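Local coordinates for protein proteasome accessory factor B/C (PafBC) (PDB 6SJ9) that probably binds DNA through winged helix-turn-helix domains and acts as a WYL-domain transcriptional regulator of the bacterial DNA damage response, at residues Leu11-Leu16 and Ala469-Arg474; Arg245-Val250 and Ile278-Arg283; Leu329-Ala334 and Ala605-Pro610; Asp521-Arg526 and Tyr539-Ala544. All coordinates share one frame; numbering follows the deposited sequence.

Interaction 1. Residues Leu11-Leu16 and Ala469-Arg474; sequences LLLALL and AGEAAR. With K (potassium ion), chain C.
The backbones of L13 and E471 come to 6.2 Å between their CA atoms, where L11-L16, on helix 2-17, runs past a type II' turn, A469 to A472, whose G470 leaves the preceding helix with positive phi before a short helix starts again. The N-terminal helix thus packs against the turn that follows helix 457-469, whose T466 also touches L13. L13 carries most of the contact. Its CG lies anti to the carbonyl carbon (chi1 -67°), and the two methyls beyond it divide the work: CD2 rests on the turn, 3.5 Å from G470 O, while CD1 lies over one face of the R474 guanidinium, toward its rim. The L13 and R474 side chains slide past each other in opposite directions, which brings R474 NH2 to 3.6 Å from L13 CB. Side-on, R474 NH2 reaches E471 OE1 at 2.8 Å and R474 NE reaches E471 OE2 at 2.9 Å, the second bond nearly straight at 169°. N17 ND2, still on helix 2-17, also hydrogen-bonds E471 OE1. Toward the C-terminal end of the segment, L16 CD2 approaches G470 CA, and L16 O binds a potassium ion at 2.6 Å, together with the carbonyl oxygens of T18, I81, K83 and S85. No hydrogen bond joins the two segments; a leucine packs against one face of the arginine of a salt bridge, so the charges are paired with each other and the guanidinium can offer a flat face to an apolar neighbour.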
loop_
_atom_site.group_PDB
_atom_site.type_symbol
_atom_site.label_atom_id
_atom_site.label_comp_id
_atom_site.label_asym_id
_atom_site.label_seq_id
_atom_site.Cartn_x
_atom_site.Cartn_y
_atom_site.Cartn_z
ATOM N N LEU A 11 -4.872 -7.664 27.744
ATOM C CA LEU A 11 -6.079 -7.403 28.527
ATOM C C LEU A 11 -7.270 -7.272 27.593
ATOM O O LEU A 11 -8.311 -7.892 27.806
ATOM C CB LEU A 11 -5.905 -6.147 29.403
ATOM C CG LEU A 11 -7.120 -5.654 30.211
ATOM C CD1 LEU A 11 -7.607 -6.751 31.146
ATOM C CD2 LEU A 11 -6.801 -4.410 31.015
ATOM N N LEU A 12 -7.104 -6.507 26.513
ATOM C CA LEU A 12 -8.206 -6.296 25.583
ATOM C C LEU A 12 -8.684 -7.624 24.992
ATOM O O LEU A 12 -9.890 -7.881 24.909
ATOM C CB LEU A 12 -7.774 -5.313 24.485
ATOM C CG LEU A 12 -8.639 -5.192 23.226
ATOM C CD1 LEU A 12 -10.038 -4.711 23.565
ATOM C CD2 LEU A 12 -7.971 -4.241 22.166
ATOM N N LEU A 13 -7.760 -8.503 24.629
ATOM C CA LEU A 13 -8.185 -9.773 24.026
ATOM C C LEU A 13 -8.866 -10.681 25.040
ATOM O O LEU A 13 -9.876 -11.301 24.726
ATOM C CB LEU A 13 -6.995 -10.495 23.402
ATOM C CG LEU A 13 -6.497 -9.688 22.214
ATOM C CD1 LEU A 13 -5.228 -10.266 21.693
ATOM C CD2 LEU A 13 -7.579 -9.684 21.139
ATOM N N ALA A 14 -8.365 -10.720 26.274
ATOM C CA ALA A 14 -8.971 -11.562 27.304
ATOM C C ALA A 14 -10.405 -11.146 27.593
ATOM O O ALA A 14 -11.285 -11.992 27.812
ATOM C CB ALA A 14 -8.134 -11.481 28.590
ATOM N N LEU A 15 -10.659 -9.837 27.630
ATOM C CA LEU A 15 -12.009 -9.387 27.915
ATOM C C LEU A 15 -12.924 -9.550 26.720
ATOM O O LEU A 15 -14.127 -9.805 26.896
ATOM C CB LEU A 15 -11.964 -7.920 28.346
ATOM C CG LEU A 15 -11.103 -7.619 29.566
ATOM C CD1 LEU A 15 -11.152 -6.140 29.853
ATOM C CD2 LEU A 15 -11.607 -8.434 30.748
ATOM N N LEU A 16 -12.359 -9.474 25.512
ATOM C CA LEU A 16 -13.137 -9.678 24.297
ATOM C C LEU A 16 -13.547 -11.133 24.177
ATOM O O LEU A 16 -14.676 -11.443 23.766
ATOM C CB LEU A 16 -12.304 -9.229 23.091
ATOM C CG LEU A 16 -12.855 -8.281 22.033
ATOM C CD1 LEU A 16 -13.750 -7.178 22.560
ATOM C CD2 LEU A 16 -11.722 -7.674 21.211
ATOM N N ALA A 469 -9.833 -7.182 15.118
ATOM C CA ALA A 469 -9.463 -8.509 14.684
ATOM C C ALA A 469 -9.866 -9.578 15.677
ATOM O O ALA A 469 -9.956 -10.740 15.291
ATOM C CB ALA A 469 -7.962 -8.621 14.430
ATOM N N GLY A 470 -10.072 -9.219 16.944
ATOM C CA GLY A 470 -10.236 -10.226 17.992
ATOM C C GLY A 470 -9.009 -11.123 18.147
ATOM O O GLY A 470 -7.871 -10.750 17.840
ATOM N N GLU A 471 -9.256 -12.370 18.559
ATOM C CA GLU A 471 -8.153 -13.282 18.890
ATOM C C GLU A 471 -7.199 -13.498 17.711
ATOM O O GLU A 471 -6.023 -13.790 17.934
ATOM C CB GLU A 471 -8.748 -14.621 19.385
ATOM C CG GLU A 471 -7.768 -15.704 19.913
ATOM C CD GLU A 471 -6.866 -15.286 21.078
ATOM O OE1 GLU A 471 -7.160 -14.307 21.802
ATOM O OE2 GLU A 471 -5.833 -15.968 21.255
ATOM N N ALA A 472 -7.661 -13.317 16.470
ATOM C CA ALA A 472 -6.785 -13.366 15.306
ATOM C C ALA A 472 -5.661 -12.326 15.380
ATOM O O ALA A 472 -4.637 -12.484 14.711
ATOM C CB ALA A 472 -7.599 -13.141 14.035
ATOM N N ALA A 473 -5.826 -11.276 16.185
ATOM C CA ALA A 473 -4.767 -10.291 16.361
ATOM C C ALA A 473 -3.515 -10.907 16.965
ATOM O O ALA A 473 -2.413 -10.386 16.775
ATOM C CB ALA A 473 -5.246 -9.152 17.267
ATOM N N ARG A 474 -3.663 -11.951 17.771
ATOM C CA ARG A 474 -2.490 -12.469 18.479
ATOM C C ARG A 474 -1.444 -12.970 17.496
ATOM O O ARG A 474 -0.256 -12.668 17.635
ATOM C CB ARG A 474 -2.886 -13.561 19.476
ATOM C CG ARG A 474 -1.836 -13.674 20.599
ATOM C CD ARG A 474 -2.222 -14.685 21.692
ATOM N NE ARG A 474 -3.579 -14.492 22.195
ATOM C CZ ARG A 474 -3.907 -13.681 23.200
ATOM N NH1 ARG A 474 -2.978 -12.975 23.835
ATOM N NH2 ARG A 474 -5.176 -13.579 23.572
HETATM K K K C . -16.899 -10.551 24.780
#

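Interaction 2. Residues Arg245-Val250 and Ile278-Arg283; sequences RQATLV and ITVDFR
Six backbone hydrogen bonds tie R245-V250 to I278-R283, two in each of the hydrogen-bonded pairs R245 with F282, A247 with V280 and L249 with I278. The bond from A247 N to V280 O, 2.8 Å long, is almost straight at 176°. Between these pairs, CA-H...O contacts fill in, the shortest from T279 CA to A247 O at 3.1 Å. Several polar ends are paired with residues beyond these two strands: R245 forms a salt bridge with E306, R283 with E241, and the T279 hydroxyl bonds T264 and S265 on the next strand. Both strands are central in the four-stranded antiparallel sheet of the first WCX domain, whose 2-3-1-4 strand order, with helix 257-261 after the first strand and helix 285-294 after the third, agrees with a ferredoxin-like fold. On one face of the sheet Q246 crosses T279, its NE2 3.6 Å from T279 CG2. The other face is largely apolar. There F282, with CG set between the backbone N and the carbonyl carbon (chi1 72°), turns its ring back across the partner strand: CE1 lies 3.7 Å from A247 CB, R245 CB sits over one face, and A247 N meets the edge in plane. Replacing this ring with an alanine would probably open a gap beside A247 and leave the R245 chain without the surface it lies on. Farther along the same face, V280 CG2 touches A247 CB at 3.8 Å and L249 CD1 at 4.0 Å, while L288, against A247 and F282, and L292, against L249, pack on this face from helix 285-294.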
loop_
_atom_site.group_PDB
_atom_site.type_symbol
_atom_site.label_atom_id
_atom_site.label_comp_id
_atom_site.label_asym_id
_atom_site.label_seq_id
_atom_site.Cartn_x
_atom_site.Cartn_y
_atom_site.Cartn_z
ATOM N N ARG A 245 -23.487 5.369 -9.368
ATOM C CA ARG A 245 -24.049 4.673 -10.524
ATOM C C ARG A 245 -23.856 3.158 -10.393
ATOM O O ARG A 245 -23.131 2.685 -9.521
ATOM C CB ARG A 245 -23.423 5.211 -11.818
ATOM C CG ARG A 245 -23.784 6.686 -12.114
ATOM C CD ARG A 245 -22.591 7.496 -12.676
ATOM N NE ARG A 245 -22.294 7.120 -14.056
ATOM C CZ ARG A 245 -21.355 7.682 -14.810
ATOM N NH1 ARG A 245 -20.604 8.668 -14.327
ATOM N NH2 ARG A 245 -21.167 7.256 -16.052
ATOM N N GLN A 246 -24.562 2.396 -11.239
ATOM C CA GLN A 246 -24.546 0.933 -11.227
ATOM C C GLN A 246 -23.946 0.360 -12.504
ATOM O O GLN A 246 -24.347 0.740 -13.606
ATOM C CB GLN A 246 -25.949 0.352 -11.072
ATOM C CG GLN A 246 -25.986 -1.180 -11.049
ATOM C CD GLN A 246 -27.345 -1.755 -10.594
ATOM O OE1 GLN A 246 -27.708 -1.689 -9.414
ATOM N NE2 GLN A 246 -28.097 -2.307 -11.545
ATOM N N ALA A 247 -22.983 -0.546 -12.342
ATOM C CA ALA A 247 -22.352 -1.267 -13.438
ATOM C C ALA A 247 -22.880 -2.701 -13.518
ATOM O O ALA A 247 -23.198 -3.315 -12.499
ATOM C CB ALA A 247 -20.829 -1.278 -13.250
ATOM N N THR A 248 -22.954 -3.236 -14.740
ATOM C CA THR A 248 -23.375 -4.614 -14.984
ATOM C C THR A 248 -22.220 -5.345 -15.660
ATOM O O THR A 248 -21.763 -4.941 -16.739
ATOM C CB THR A 248 -24.641 -4.671 -15.837
ATOM O OG1 THR A 248 -25.633 -3.804 -15.271
ATOM C CG2 THR A 248 -25.215 -6.082 -15.859
ATOM N N LEU A 249 -21.732 -6.403 -15.012
ATOM C CA LEU A 249 -20.506 -7.066 -15.416
ATOM C C LEU A 249 -20.743 -8.560 -15.557
ATOM O O LEU A 249 -21.469 -9.164 -14.756
ATOM C CB LEU A 249 -19.388 -6.812 -14.399
ATOM C CG LEU A 249 -19.128 -5.358 -14.010
ATOM C CD1 LEU A 249 -18.042 -5.312 -12.928
ATOM C CD2 LEU A 249 -18.761 -4.470 -15.213
ATOM N N VAL A 250 -20.141 -9.147 -16.588
ATOM C CA VAL A 250 -20.040 -10.594 -16.731
ATOM C C VAL A 250 -18.604 -10.979 -16.421
ATOM O O VAL A 250 -17.684 -10.507 -17.096
ATOM C CB VAL A 250 -20.447 -11.063 -18.134
ATOM C CG1 VAL A 250 -20.123 -12.518 -18.279
ATOM C CG2 VAL A 250 -21.924 -10.818 -18.374
ATOM N N ILE A 278 -22.843 -9.886 -12.429
ATOM C CA ILE A 278 -22.944 -9.141 -11.181
ATOM C C ILE A 278 -23.190 -7.676 -11.490
ATOM O O ILE A 278 -22.887 -7.179 -12.576
ATOM C CB ILE A 278 -21.689 -9.273 -10.291
ATOM C CG1 ILE A 278 -20.466 -8.662 -10.991
ATOM C CG2 ILE A 278 -21.465 -10.684 -9.893
ATOM C CD1 ILE A 278 -19.243 -8.523 -10.085
ATOM N N THR A 279 -23.688 -6.975 -10.478
ATOM C CA THR A 279 -23.785 -5.527 -10.480
ATOM C C THR A 279 -22.902 -4.990 -9.366
ATOM O O THR A 279 -22.749 -5.627 -8.320
ATOM C CB THR A 279 -25.246 -5.059 -10.290
ATOM O OG1 THR A 279 -25.850 -5.778 -9.206
ATOM C CG2 THR A 279 -26.074 -5.342 -11.534
ATOM N N VAL A 280 -22.232 -3.871 -9.637
ATOM C CA VAL A 280 -21.381 -3.221 -8.656
ATOM C C VAL A 280 -21.653 -1.723 -8.728
ATOM O O VAL A 280 -22.019 -1.179 -9.779
ATOM C CB VAL A 280 -19.880 -3.517 -8.848
ATOM C CG1 VAL A 280 -19.617 -4.995 -8.857
ATOM C CG2 VAL A 280 -19.353 -2.857 -10.104
ATOM N N ASP A 281 -21.531 -1.071 -7.582
ATOM C CA ASP A 281 -21.685 0.367 -7.508
ATOM C C ASP A 281 -20.337 1.022 -7.723
ATOM O O ASP A 281 -19.329 0.582 -7.169
ATOM C CB ASP A 281 -22.263 0.788 -6.157
ATOM C CG ASP A 281 -23.715 0.337 -5.970
ATOM O OD1 ASP A 281 -24.497 0.459 -6.938
ATOM O OD2 ASP A 281 -24.061 -0.156 -4.872
ATOM N N PHE A 282 -20.332 2.088 -8.516
ATOM C CA PHE A 282 -19.137 2.895 -8.697
ATOM C C PHE A 282 -19.607 4.331 -8.852
ATOM O O PHE A 282 -20.777 4.580 -9.159
ATOM C CB PHE A 282 -18.333 2.451 -9.919
ATOM C CG PHE A 282 -18.995 2.807 -11.231
ATOM C CD1 PHE A 282 -20.052 2.064 -11.707
ATOM C CD2 PHE A 282 -18.520 3.863 -12.008
ATOM C CE1 PHE A 282 -20.659 2.386 -12.914
ATOM C CE2 PHE A 282 -19.111 4.180 -13.226
ATOM C CZ PHE A 282 -20.178 3.445 -13.679
ATOM N N ARG A 283 -18.688 5.276 -8.618
ATOM C CA ARG A 283 -18.943 6.700 -8.835
ATOM C C ARG A 283 -18.216 7.214 -10.070
ATOM O O ARG A 283 -18.865 7.763 -10.964
ATOM C CB ARG A 283 -18.631 7.539 -7.581
ATOM C CG ARG A 283 -19.501 7.110 -6.395
ATOM C CD ARG A 283 -19.260 7.839 -5.074
ATOM N NE ARG A 283 -18.056 7.419 -4.354
ATOM C CZ ARG A 283 -17.966 7.353 -3.026
ATOM N NH1 ARG A 283 -19.039 7.618 -2.277
ATOM N NH2 ARG A 283 -16.823 6.981 -2.447
#

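Interaction 3. Residues Leu329-Ala334 and Ala605-Pro610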
loop_
_atom_site.group_PDB
_atom_site.type_symbol
_atom_site.label_atom_id
_atom_site.label_comp_id
_atom_site.label_asym_id
_atom_site.label_seq_id
_atom_site.Cartn_x
_atom_site.Cartn_y
_atom_site.Cartn_z
ATOM N N LEU A 329 17.160 -0.554 -27.483
ATOM C CA LEU A 329 17.368 -0.861 -26.080
ATOM C C LEU A 329 18.715 -0.330 -25.602
ATOM O O LEU A 329 19.587 -1.078 -25.170
ATOM C CB LEU A 329 17.323 -2.368 -25.939
ATOM C CG LEU A 329 15.896 -2.850 -26.004
ATOM C CD1 LEU A 329 15.870 -4.339 -26.270
ATOM C CD2 LEU A 329 15.261 -2.484 -24.701
ATOM N N GLU A 330 18.853 0.989 -25.621
ATOM C CA GLU A 330 20.112 1.642 -25.270
ATOM C C GLU A 330 19.971 2.286 -23.899
ATOM O O GLU A 330 19.216 3.249 -23.743
ATOM C CB GLU A 330 20.541 2.665 -26.325
ATOM C CG GLU A 330 21.156 2.058 -27.594
ATOM C CD GLU A 330 21.233 3.042 -28.760
ATOM O OE1 GLU A 330 20.295 3.075 -29.586
ATOM O OE2 GLU A 330 22.231 3.793 -28.849
ATOM N N PHE A 331 20.690 1.758 -22.911
ATOM C CA PHE A 331 20.601 2.421 -21.613
ATOM C C PHE A 331 21.853 3.263 -21.389
ATOM O O PHE A 331 22.947 2.849 -21.792
ATOM C CB PHE A 331 20.455 1.401 -20.477
ATOM C CG PHE A 331 19.103 0.725 -20.428
ATOM C CD1 PHE A 331 18.033 1.328 -19.785
ATOM C CD2 PHE A 331 18.908 -0.518 -21.013
ATOM C CE1 PHE A 331 16.796 0.720 -19.733
ATOM C CE2 PHE A 331 17.673 -1.128 -20.965
ATOM C CZ PHE A 331 16.615 -0.508 -20.321
ATOM N N PRO A 332 21.777 4.455 -20.786
ATOM C CA PRO A 332 23.003 5.213 -20.494
ATOM C C PRO A 332 23.815 4.532 -19.404
ATOM O O PRO A 332 23.368 3.591 -18.746
ATOM C CB PRO A 332 22.486 6.580 -20.022
ATOM C CG PRO A 332 21.060 6.639 -20.454
ATOM C CD PRO A 332 20.575 5.218 -20.411
ATOM N N GLU A 333 25.027 5.049 -19.188
ATOM C CA GLU A 333 25.909 4.522 -18.147
ATOM C C GLU A 333 25.360 4.710 -16.737
ATOM O O GLU A 333 25.987 4.283 -15.763
ATOM C CB GLU A 333 27.296 5.160 -18.248
ATOM C CG GLU A 333 28.016 4.819 -19.537
ATOM C CD GLU A 333 28.417 3.354 -19.594
ATOM O OE1 GLU A 333 29.058 2.869 -18.639
ATOM O OE2 GLU A 333 28.066 2.682 -20.585
ATOM N N ALA A 334 24.192 5.343 -16.624
ATOM C CA ALA A 334 23.520 5.607 -15.355
ATOM C C ALA A 334 24.356 6.473 -14.421
ATOM O O ALA A 334 24.201 6.394 -13.202
ATOM C CB ALA A 334 23.106 4.311 -14.645
ATOM N N ALA A 605 12.777 0.877 -10.660
ATOM C CA ALA A 605 13.477 0.451 -11.865
ATOM C C ALA A 605 14.987 0.334 -11.658
ATOM O O ALA A 605 15.629 1.225 -11.099
ATOM C CB ALA A 605 13.196 1.451 -12.982
ATOM N N GLU A 606 15.556 -0.775 -12.119
ATOM C CA GLU A 606 17.004 -0.946 -11.999
ATOM C C GLU A 606 17.740 0.049 -12.892
ATOM O O GLU A 606 18.769 0.602 -12.496
ATOM C CB GLU A 606 17.410 -2.381 -12.370
ATOM C CG GLU A 606 16.509 -3.484 -11.780
ATOM C CD GLU A 606 16.737 -3.676 -10.287
ATOM O OE1 GLU A 606 17.920 -3.681 -9.888
ATOM O OE2 GLU A 606 15.756 -3.838 -9.521
ATOM N N ARG A 607 17.228 0.293 -14.096
ATOM C CA ARG A 607 17.840 1.207 -15.052
ATOM C C ARG A 607 16.739 1.885 -15.847
ATOM O O ARG A 607 15.706 1.277 -16.133
ATOM C CB ARG A 607 18.763 0.504 -16.052
ATOM C CG ARG A 607 19.996 -0.169 -15.463
ATOM C CD ARG A 607 21.000 -0.543 -16.596
ATOM N NE ARG A 607 20.437 -1.497 -17.550
ATOM C CZ ARG A 607 21.069 -1.954 -18.626
ATOM N NH1 ARG A 607 22.294 -1.547 -18.911
ATOM N NH2 ARG A 607 20.466 -2.814 -19.421
ATOM N N THR A 608 17.005 3.109 -16.281
ATOM C CA THR A 608 16.077 3.850 -17.126
ATOM C C THR A 608 16.856 4.491 -18.275
ATOM O O THR A 608 18.064 4.700 -18.176
ATOM C CB THR A 608 15.306 4.951 -16.326
ATOM O OG1 THR A 608 16.235 5.873 -15.744
ATOM C CG2 THR A 608 14.420 4.337 -15.182
ATOM N N ALA A 609 16.170 4.741 -19.389
ATOM C CA ALA A 609 16.774 5.503 -20.474
ATOM C C ALA A 609 15.733 6.491 -20.972
ATOM O O ALA A 609 14.653 6.083 -21.399
ATOM C CB ALA A 609 17.217 4.595 -21.626
ATOM N N PRO A 610 16.016 7.782 -20.979
ATOM C CA PRO A 610 15.030 8.730 -21.492
ATOM C C PRO A 610 14.841 8.572 -22.990
ATOM O O PRO A 610 15.760 8.203 -23.730
ATOM C CB PRO A 610 15.630 10.091 -21.130
ATOM C CG PRO A 610 17.100 9.835 -21.165
ATOM C CD PRO A 610 17.263 8.446 -20.583
#
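F331 and R607 form a cation-pi stack, the guanidinium lying on the phenyl ring with centres 4.2 Å apart and planes inclined by 26°. The stack fastens an irregular connection, L329-A334, to the outermost strand 607-610 of the four-stranded antiparallel sheet in the second WCX domain. R607 approaches over one face of the ring, its NH2 3.2 Å from F331 CD2, while the C-terminal neighbour T608 meets the ring at its edge through its carbonyl carbon. F331 CG stands anti to the carbonyl carbon (chi1 -72°), and this lays the ring against the strand, where CD1 also reaches A609 CB at 3.8 Å. With an alanine in place of F331, the R607 guanidinium would probably lose the surface it stacks on and be left held mainly by its outside salt bridge. Next to the ring, P332 packs its CD against the same A609 methyl at 3.6 Å, and its CG approaches P610. The A609 methyl is met from the backbone too, with E330 O 3.2 Å from A609 CB. In the second shell, L617 and C589 lie against F331, and on the adjoining strand 616-622 E619 fixes the guanidinium from another direction, its OE1 forming a salt bridge with R607 NH2.

Interaction 4. Residues Asp521-Arg526 and Tyr539-Ala544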
loop_
_atom_site.group_PDB
_atom_site.type_symbol
_atom_site.label_atom_id
_atom_site.label_comp_id
_atom_site.label_asym_id
_atom_site.label_seq_id
_atom_site.Cartn_x
_atom_site.Cartn_y
_atom_site.Cartn_z
ATOM N N ASP A 521 26.749 -18.448 0.784
ATOM C CA ASP A 521 27.115 -18.052 2.141
ATOM C C ASP A 521 26.296 -16.836 2.531
ATOM O O ASP A 521 26.201 -15.888 1.749
ATOM C CB ASP A 521 28.617 -17.707 2.216
ATOM C CG ASP A 521 29.506 -18.968 2.055
ATOM O OD1 ASP A 521 29.150 -20.070 2.552
ATOM O OD2 ASP A 521 30.525 -18.843 1.404
ATOM N N VAL A 522 25.674 -16.871 3.712
ATOM C CA VAL A 522 24.875 -15.750 4.205
ATOM C C VAL A 522 25.228 -15.417 5.653
ATOM O O VAL A 522 25.572 -16.294 6.452
ATOM C CB VAL A 522 23.356 -16.014 4.087
ATOM C CG1 VAL A 522 23.060 -16.457 2.743
ATOM C CG2 VAL A 522 22.894 -17.110 5.056
ATOM N N ASP A 523 25.120 -14.126 5.983
ATOM C CA ASP A 523 25.182 -13.644 7.352
ATOM C C ASP A 523 23.746 -13.534 7.811
ATOM O O ASP A 523 23.050 -12.592 7.410
ATOM C CB ASP A 523 25.874 -12.276 7.456
ATOM C CG ASP A 523 27.311 -12.281 6.919
ATOM O OD1 ASP A 523 28.064 -13.273 7.123
ATOM O OD2 ASP A 523 27.717 -11.233 6.365
ATOM N N PRO A 524 23.246 -14.458 8.620
ATOM C CA PRO A 524 21.868 -14.334 9.127
ATOM C C PRO A 524 21.732 -13.116 10.028
ATOM O O PRO A 524 22.573 -12.856 10.883
ATOM C CB PRO A 524 21.644 -15.631 9.908
ATOM C CG PRO A 524 23.008 -16.064 10.292
ATOM C CD PRO A 524 23.931 -15.661 9.141
ATOM N N LEU A 525 20.636 -12.387 9.847
ATOM C CA LEU A 525 20.394 -11.159 10.603
ATOM C C LEU A 525 19.168 -11.217 11.503
ATOM O O LEU A 525 19.289 -10.927 12.698
ATOM C CB LEU A 525 20.229 -9.984 9.612
ATOM C CG LEU A 525 21.466 -9.736 8.712
ATOM C CD1 LEU A 525 21.272 -8.614 7.713
ATOM C CD2 LEU A 525 22.739 -9.409 9.554
ATOM N N ARG A 526 17.996 -11.557 10.957
ATOM C CA ARG A 526 16.732 -11.542 11.690
ATOM C C ARG A 526 15.844 -12.665 11.209
ATOM O O ARG A 526 15.734 -12.908 10.008
ATOM C CB ARG A 526 15.966 -10.225 11.478
ATOM C CG ARG A 526 16.529 -9.107 12.317
ATOM C CD ARG A 526 15.640 -7.870 12.193
ATOM N NE ARG A 526 15.827 -7.269 10.860
ATOM C CZ ARG A 526 15.299 -6.100 10.526
ATOM N NH1 ARG A 526 14.551 -5.427 11.431
ATOM N NH2 ARG A 526 15.535 -5.607 9.331
ATOM N N TYR A 539 22.392 -11.202 4.962
ATOM C CA TYR A 539 23.276 -10.642 3.947
ATOM C C TYR A 539 23.766 -11.804 3.087
ATOM O O TYR A 539 24.404 -12.721 3.600
ATOM C CB TYR A 539 24.451 -9.855 4.578
ATOM C CG TYR A 539 25.260 -9.167 3.465
ATOM C CD1 TYR A 539 26.300 -9.820 2.836
ATOM C CD2 TYR A 539 24.928 -7.887 3.017
ATOM C CE1 TYR A 539 27.027 -9.215 1.786
ATOM C CE2 TYR A 539 25.649 -7.266 1.977
ATOM C CZ TYR A 539 26.700 -7.945 1.369
ATOM O OH TYR A 539 27.410 -7.365 0.347
ATOM N N CYS A 540 23.423 -11.795 1.802
ATOM C CA CYS A 540 23.773 -12.876 0.903
ATOM C C CYS A 540 25.081 -12.544 0.193
ATOM O O CYS A 540 25.179 -11.505 -0.464
ATOM C CB CYS A 540 22.669 -13.136 -0.110
ATOM S SG CYS A 540 23.184 -14.367 -1.387
ATOM N N HIS A 541 26.121 -13.359 0.404
ATOM C CA HIS A 541 27.379 -13.074 -0.276
ATOM C C HIS A 541 27.332 -13.387 -1.761
ATOM O O HIS A 541 28.195 -12.910 -2.477
ATOM C CB HIS A 541 28.565 -13.785 0.401
ATOM C CG HIS A 541 28.857 -13.175 1.718
ATOM N ND1 HIS A 541 28.271 -13.624 2.886
ATOM C CD2 HIS A 541 29.472 -12.010 2.026
ATOM C CE1 HIS A 541 28.618 -12.824 3.880
ATOM N NE2 HIS A 541 29.337 -11.829 3.380
ATOM N N SER A 542 26.372 -14.180 -2.245
ATOM C CA SER A 542 26.240 -14.315 -3.696
ATOM C C SER A 542 25.592 -13.113 -4.371
ATOM O O SER A 542 25.970 -12.791 -5.488
ATOM C CB SER A 542 25.475 -15.580 -4.052
ATOM O OG SER A 542 26.269 -16.674 -3.642
ATOM N N LYS A 543 24.593 -12.469 -3.777
ATOM C CA LYS A 543 24.030 -11.267 -4.387
ATOM C C LYS A 543 24.754 -10.012 -3.928
ATOM O O LYS A 543 24.467 -8.924 -4.424
ATOM C CB LYS A 543 22.530 -11.138 -4.049
ATOM C CG LYS A 543 21.693 -12.320 -4.421
ATOM C CD LYS A 543 21.828 -12.643 -5.943
ATOM C CE LYS A 543 20.556 -13.282 -6.475
ATOM N NZ LYS A 543 20.923 -14.336 -7.473
ATOM N N ALA A 544 25.649 -10.141 -2.953
ATOM C CA ALA A 544 26.292 -9.009 -2.315
ATOM C C ALA A 544 25.252 -7.987 -1.868
ATOM O O ALA A 544 25.329 -6.801 -2.185
ATOM C CB ALA A 544 27.365 -8.386 -3.250
HETATM O O HOH W 1 27.931 -17.018 -1.654
#
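D521 O takes two donors from H541, the backbone N at 2.9 Å and the ring ND1 at 3.3 Å, where the antiparallel hairpin of strands 517-530 and 533-540 in the second WYL domain comes to its end. The two donors differ in approach: the backbone N comes nearly head-on to the carbonyl, whereas ND1 stands above the carbonyl plane, with D521 O close to the plane of the imidazole. A water also bridges D521 N and S542 OG. V522 is paired with C540 without hydrogen bonds, its CA 3.1 Å from Y539 O and its CG1 against C540. D523 forms the hydrogen-bonded pair with Y539, with N to O at 2.9 Å in both directions. Its carboxylate stands at 78° to the imidazole and meets the ring at its edge, H541 CE1 lying 3.1 Å from D523 OD2. S565 bonds both D523 OD2 and H541 NE2, and Q504 bonds D523 OD1, so outside partners fix both groups. L525 opens a classic beta bulge, since it and R526 both face E537, and the R526 guanidinium forms salt bridges with E537 and E346. From the bulge, L525 CD1 comes to 3.9 Å from Y539 N.

In the fold
Across the four contacts, chemistry follows place. Interaction 1 is buried and joins parts of the chain 453 residues apart, by a leucine packed against an ion-paired arginine. Interactions 2 and 4 are partly buried and join strands close in sequence through main-chain bonds: the first is regular within a sheet of one WCX domain, the second fades into a turn where a histidine ring adds its own bond. Like interaction 1, interaction 3 has no hydrogen bond between its segments, but it lies at the surface and rests on a stack. It sets a loop against an outer strand of the other WCX sheet, whereas interaction 2 pairs two inner ones. Interactions 3 and 4 have centres 28 Å apart; none of the four touch.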